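Local atomic coordinates of alpha-(N-acetylaminomethylene)succinic acid hydrolase (Mesorhizobium loti, PDB entry 3KXP), a protein that catalyses the last step of vitamin B6 degradation, hydrolysing (E)-2-(acetamidomethylene)succinate to succinic semialdehyde, acetate, ammonia and carbon dioxide. Residues I49-N61 with D119-R133. Sequence-based numbering, arbitrary orientation.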
loop_
_atom_site.group_PDB
_atom_site.type_symbol
_atom_site.label_atom_id
_atom_site.label_comp_id
_atom_site.label_asym_id
_atom_site.label_seq_id
_atom_site.Cartn_x
_atom_site.Cartn_y
_atom_site.Cartn_z
ATOM N N ILE A 49 -5.071 29.081 7.995
ATOM C CA ILE A 49 -5.958 30.188 7.694
ATOM C C ILE A 49 -7.264 29.576 7.201
ATOM O O ILE A 49 -7.257 28.636 6.404
ATOM C CB ILE A 49 -5.348 31.131 6.619
ATOM C CG1 ILE A 49 -5.419 30.497 5.222
ATOM C CG2 ILE A 49 -3.890 31.428 6.974
ATOM C CD1 ILE A 49 -6.737 30.733 4.474
ATOM N N SER A 50 -8.381 30.092 7.697
ATOM C CA SER A 50 -9.688 29.587 7.306
ATOM C C SER A 50 -10.331 30.572 6.357
ATOM O O SER A 50 -10.163 31.779 6.509
ATOM C CB SER A 50 -10.584 29.415 8.532
ATOM O OG SER A 50 -10.005 28.547 9.486
ATOM N N ARG A 51 -11.055 30.061 5.370
ATOM C CA ARG A 51 -11.728 30.922 4.410
ATOM C C ARG A 51 -12.786 30.129 3.670
ATOM O O ARG A 51 -12.638 28.929 3.451
ATOM C CB ARG A 51 -10.728 31.518 3.409
ATOM C CG ARG A 51 -10.282 30.596 2.267
ATOM C CD ARG A 51 -9.108 31.215 1.502
ATOM N NE ARG A 51 -8.697 30.454 0.320
ATOM C CZ ARG A 51 -9.303 30.513 -0.864
ATOM N NH1 ARG A 51 -10.360 31.303 -1.036
ATOM N NH2 ARG A 51 -8.841 29.798 -1.886
ATOM N N ARG A 52 -13.869 30.800 3.307
ATOM C CA ARG A 52 -14.934 30.142 2.581
ATOM C C ARG A 52 -14.627 30.318 1.102
ATOM O O ARG A 52 -14.416 31.435 0.624
ATOM C CB ARG A 52 -16.289 30.754 2.941
ATOM C CG ARG A 52 -16.635 30.667 4.423
ATOM C CD ARG A 52 -18.087 31.028 4.658
ATOM N NE ARG A 52 -18.961 29.940 4.247
ATOM C CZ ARG A 52 -20.073 30.081 3.534
ATOM N NH1 ARG A 52 -20.475 31.273 3.130
ATOM N NH2 ARG A 52 -20.785 29.010 3.224
ATOM N N VAL A 53 -14.575 29.200 0.389
ATOM C CA VAL A 53 -14.268 29.215 -1.027
ATOM C C VAL A 53 -15.497 28.966 -1.865
ATOM O O VAL A 53 -16.191 27.967 -1.695
ATOM C CB VAL A 53 -13.227 28.144 -1.371
ATOM C CG1 VAL A 53 -12.842 28.244 -2.846
ATOM C CG2 VAL A 53 -12.004 28.313 -0.478
ATOM N N ASP A 54 -15.762 29.893 -2.774
ATOM C CA ASP A 54 -16.896 29.772 -3.671
ATOM C C ASP A 54 -16.397 28.924 -4.830
ATOM O O ASP A 54 -15.482 29.323 -5.544
ATOM C CB ASP A 54 -17.323 31.160 -4.153
ATOM C CG ASP A 54 -18.568 31.131 -5.023
ATOM O OD1 ASP A 54 -19.097 32.225 -5.323
ATOM O OD2 ASP A 54 -19.013 30.032 -5.412
ATOM N N ILE A 55 -16.965 27.735 -4.990
ATOM C CA ILE A 55 -16.556 26.852 -6.073
ATOM C C ILE A 55 -17.675 26.760 -7.108
ATOM O O ILE A 55 -17.726 25.828 -7.914
ATOM C CB ILE A 55 -16.214 25.438 -5.551
ATOM C CG1 ILE A 55 -17.462 24.778 -4.952
ATOM C CG2 ILE A 55 -15.103 25.526 -4.518
ATOM C CD1 ILE A 55 -17.283 23.296 -4.610
ATOM N N GLY A 56 -18.575 27.740 -7.066
ATOM C CA GLY A 56 -19.677 27.788 -8.005
ATOM C C GLY A 56 -20.928 27.092 -7.522
ATOM O O GLY A 56 -21.874 27.733 -7.070
ATOM N N ARG A 57 -20.934 25.769 -7.619
ATOM C CA ARG A 57 -22.081 24.974 -7.209
ATOM C C ARG A 57 -22.419 25.183 -5.738
ATOM O O ARG A 57 -23.542 24.918 -5.314
ATOM C CB ARG A 57 -21.812 23.488 -7.498
ATOM C CG ARG A 57 -20.404 23.024 -7.128
ATOM C CD ARG A 57 -20.117 21.573 -7.551
ATOM N NE ARG A 57 -20.836 20.593 -6.738
ATOM C CZ ARG A 57 -21.951 19.979 -7.114
ATOM N NH1 ARG A 57 -22.483 20.234 -8.299
ATOM N NH2 ARG A 57 -22.539 19.113 -6.300
ATOM N N ILE A 58 -21.454 25.679 -4.967
ATOM C CA ILE A 58 -21.659 25.907 -3.539
ATOM C C ILE A 58 -20.422 26.581 -2.954
ATOM O O ILE A 58 -19.408 26.717 -3.634
ATOM C CB ILE A 58 -21.915 24.557 -2.795
ATOM C CG1 ILE A 58 -22.219 24.809 -1.318
ATOM C CG2 ILE A 58 -20.696 23.646 -2.918
ATOM C CD1 ILE A 58 -22.598 23.558 -0.546
ATOM N N THR A 59 -20.514 27.014 -1.700
ATOM C CA THR A 59 -19.388 27.646 -1.029
ATOM C C THR A 59 -18.981 26.754 0.139
ATOM O O THR A 59 -19.828 26.323 0.933
ATOM C CB THR A 59 -19.762 29.058 -0.506
ATOM O OG1 THR A 59 -20.114 29.898 -1.618
ATOM C CG2 THR A 59 -18.584 29.690 0.253
ATOM N N LEU A 60 -17.682 26.476 0.242
ATOM C CA LEU A 60 -17.171 25.613 1.301
ATOM C C LEU A 60 -16.126 26.301 2.154
ATOM O O LEU A 60 -15.380 27.139 1.663
ATOM C CB LEU A 60 -16.550 24.353 0.693
ATOM C CG LEU A 60 -17.463 23.472 -0.159
ATOM C CD1 LEU A 60 -16.653 22.347 -0.795
ATOM C CD2 LEU A 60 -18.578 22.914 0.704
ATOM N N ASN A 61 -16.074 25.945 3.434
ATOM C CA ASN A 61 -15.078 26.505 4.341
ATOM C C ASN A 61 -13.877 25.556 4.348
ATOM O O ASN A 61 -14.052 24.336 4.357
ATOM C CB ASN A 61 -15.640 26.623 5.760
ATOM C CG ASN A 61 -14.649 27.247 6.724
ATOM O OD1 ASN A 61 -14.200 28.368 6.513
ATOM N ND2 ASN A 61 -14.300 26.519 7.788
ATOM N N ASP A 119 -23.234 14.173 -5.062
ATOM C CA ASP A 119 -23.244 15.555 -4.595
ATOM C C ASP A 119 -21.910 15.894 -3.949
ATOM O O ASP A 119 -21.261 16.854 -4.353
ATOM C CB ASP A 119 -24.387 15.775 -3.601
ATOM C CG ASP A 119 -25.749 15.503 -4.218
ATOM O OD1 ASP A 119 -26.052 16.131 -5.258
ATOM O OD2 ASP A 119 -26.511 14.668 -3.674
ATOM N N TYR A 120 -21.490 15.103 -2.964
ATOM C CA TYR A 120 -20.215 15.354 -2.293
ATOM C C TYR A 120 -19.028 15.186 -3.239
ATOM O O TYR A 120 -18.014 15.891 -3.116
ATOM C CB TYR A 120 -20.008 14.403 -1.107
ATOM C CG TYR A 120 -20.811 14.698 0.138
ATOM C CD1 TYR A 120 -22.059 14.113 0.341
ATOM C CD2 TYR A 120 -20.293 15.519 1.142
ATOM C CE1 TYR A 120 -22.774 14.329 1.517
ATOM C CE2 TYR A 120 -20.998 15.743 2.321
ATOM C CZ TYR A 120 -22.239 15.145 2.503
ATOM O OH TYR A 120 -22.952 15.376 3.661
ATOM N N ALA A 121 -19.145 14.238 -4.166
ATOM C CA ALA A 121 -18.075 13.973 -5.125
ATOM C C ALA A 121 -17.873 15.161 -6.071
ATOM O O ALA A 121 -16.738 15.563 -6.346
ATOM C CB ALA A 121 -18.385 12.703 -5.922
ATOM N N ASP A 122 -18.974 15.719 -6.567
ATOM C CA ASP A 122 -18.880 16.860 -7.462
ATOM C C ASP A 122 -18.304 18.058 -6.711
ATOM O O ASP A 122 -17.600 18.884 -7.303
ATOM C CB ASP A 122 -20.252 17.211 -8.057
ATOM C CG ASP A 122 -20.792 16.119 -8.979
ATOM O OD1 ASP A 122 -19.981 15.358 -9.554
ATOM O OD2 ASP A 122 -22.028 16.027 -9.139
ATOM N N ASP A 123 -18.589 18.156 -5.413
ATOM C CA ASP A 123 -18.050 19.259 -4.618
ATOM C C ASP A 123 -16.532 19.213 -4.633
ATOM O O ASP A 123 -15.875 20.247 -4.699
ATOM C CB ASP A 123 -18.515 19.181 -3.163
ATOM C CG ASP A 123 -19.915 19.708 -2.965
ATOM O OD1 ASP A 123 -20.469 19.489 -1.869
ATOM O OD2 ASP A 123 -20.461 20.342 -3.892
ATOM N N ILE A 124 -15.984 18.002 -4.564
ATOM C CA ILE A 124 -14.535 17.804 -4.550
ATOM C C ILE A 124 -13.897 18.220 -5.875
ATOM O O ILE A 124 -12.880 18.906 -5.889
ATOM C CB ILE A 124 -14.188 16.320 -4.226
ATOM C CG1 ILE A 124 -14.728 15.980 -2.831
ATOM C CG2 ILE A 124 -12.673 16.089 -4.298
ATOM C CD1 ILE A 124 -14.452 14.569 -2.371
ATOM N N ALA A 125 -14.495 17.800 -6.982
ATOM C CA ALA A 125 -13.984 18.164 -8.298
ATOM C C ALA A 125 -14.011 19.687 -8.420
ATOM O O ALA A 125 -13.022 20.314 -8.810
ATOM C CB ALA A 125 -14.849 17.543 -9.377
ATOM N N GLY A 126 -15.155 20.278 -8.074
ATOM C CA GLY A 126 -15.292 21.719 -8.144
ATOM C C GLY A 126 -14.197 22.431 -7.374
ATOM O O GLY A 126 -13.603 23.384 -7.866
ATOM N N LEU A 127 -13.916 21.951 -6.168
ATOM C CA LEU A 127 -12.903 22.551 -5.308
ATOM C C LEU A 127 -11.487 22.373 -5.866
ATOM O O LEU A 127 -10.654 23.280 -5.784
ATOM C CB LEU A 127 -13.027 21.950 -3.903
ATOM C CG LEU A 127 -12.229 22.510 -2.726
ATOM C CD1 LEU A 127 -10.816 22.021 -2.821
ATOM C CD2 LEU A 127 -12.291 24.028 -2.700
ATOM N N ILE A 128 -11.205 21.212 -6.440
ATOM C CA ILE A 128 -9.888 20.995 -7.007
ATOM C C ILE A 128 -9.706 21.950 -8.191
ATOM O O ILE A 128 -8.657 22.576 -8.331
ATOM C CB ILE A 128 -9.711 19.526 -7.453
ATOM C CG1 ILE A 128 -9.780 18.611 -6.224
ATOM C CG2 ILE A 128 -8.358 19.343 -8.147
ATOM C CD1 ILE A 128 -9.840 17.147 -6.552
ATOM N N ARG A 129 -10.732 22.073 -9.028
ATOM C CA ARG A 129 -10.674 22.979 -10.178
ATOM C C ARG A 129 -10.517 24.430 -9.728
ATOM O O ARG A 129 -9.686 25.165 -10.259
ATOM C CB ARG A 129 -11.946 22.867 -11.019
ATOM C CG ARG A 129 -11.993 21.658 -11.916
ATOM C CD ARG A 129 -13.423 21.340 -12.283
ATOM N NE ARG A 129 -13.526 20.164 -13.136
ATOM C CZ ARG A 129 -14.655 19.496 -13.342
ATOM N NH1 ARG A 129 -15.772 19.893 -12.747
ATOM N NH2 ARG A 129 -14.671 18.442 -14.151
ATOM N N THR A 130 -11.319 24.833 -8.745
ATOM C CA THR A 130 -11.279 26.199 -8.236
ATOM C C THR A 130 -9.941 26.545 -7.598
ATOM O O THR A 130 -9.475 27.678 -7.705
ATOM C CB THR A 130 -12.403 26.439 -7.214
ATOM O OG1 THR A 130 -13.667 26.238 -7.855
ATOM C CG2 THR A 130 -12.342 27.860 -6.664
ATOM N N LEU A 131 -9.319 25.578 -6.938
ATOM C CA LEU A 131 -8.031 25.832 -6.306
ATOM C C LEU A 131 -6.939 25.889 -7.361
ATOM O O LEU A 131 -5.893 26.498 -7.152
ATOM C CB LEU A 131 -7.704 24.737 -5.292
ATOM C CG LEU A 131 -8.588 24.650 -4.046
ATOM C CD1 LEU A 131 -8.080 23.515 -3.163
ATOM C CD2 LEU A 131 -8.558 25.980 -3.292
ATOM N N ALA A 132 -7.201 25.241 -8.494
ATOM C CA ALA A 132 -6.267 25.185 -9.616
ATOM C C ALA A 132 -4.804 25.119 -9.182
ATOM O O ALA A 132 -3.996 25.962 -9.569
ATOM C CB ALA A 132 -6.484 26.385 -10.534
ATOM N N ARG A 133 -4.472 24.121 -8.372
ATOM C CA ARG A 133 -3.102 23.939 -7.907
ATOM C C ARG A 133 -2.615 22.544 -8.277
ATOM O O ARG A 133 -1.688 22.023 -7.669
ATOM C CB ARG A 133 -3.014 24.121 -6.391
ATOM C CG ARG A 133 -3.593 25.429 -5.896
ATOM C CD ARG A 133 -3.282 25.660 -4.425
ATOM N NE ARG A 133 -4.131 26.710 -3.866
ATOM C CZ ARG A 133 -4.021 27.188 -2.631
ATOM N NH1 ARG A 133 -3.085 26.714 -1.817
ATOM N NH2 ARG A 133 -4.856 28.129 -2.207
HETATM O O HOH W 1 -15.438 24.858 -9.836
HETATM O O HOH W 2 -24.122 18.061 -9.298
#
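Ile55 and Gly126 bring the hairpin loop and the helix together, their CA atoms 5.7 Å apart, while strand 49-54 and helix 119-131 run nearly perpendicular at 99°. Gly126 keeps this approach close: a CB there would face the hairpin and crowd CD1 of Ile55. That methyl instead lies 3.4 Å from Asp123 O, and CG2, placed opposite the carbonyl carbon, packs 3.7 Å from Leu127 CD2. Thr130 crosses Ile55 at about a right angle, its OG1 bonded back to Gly126 O, while its CG2 runs alongside Val53 in the opposite direction to reach Val53 CG1. Beside it, a water donates to both Ile55 O and Gly126 O, tying the two backbones.

Arg57 lies across the preceding helical turn, bent at chi3 (-72°), which turns its guanidinium flat over Asp122 CB, 3.3 Å from the plane at its centre. Its NE gives a salt bridge to Asp123 OD2 at 2.9 Å, 155° at the hydrogen, meeting the anti side of the carboxylate; NH2 adds weak bonds to that oxygen and to Asp119 O. Asp123 OD1 pairs with Arg103, so the buried carboxylate joins two arginines. Replacing Asp123 with an alanine would remove the anion, and Arg57 and Arg103 would probably lose their common partner, with the Arg57 guanidinium freer to turn.

Leu127 and Leu131 also touch Leu72 and Leu70 of strand 70-74, so the helix face that meets the hairpin extends over the sheet. Such packing of a helix against the N-terminal antiparallel hairpin at one edge of a mostly parallel sheet fits the alpha/beta hydrolase fold.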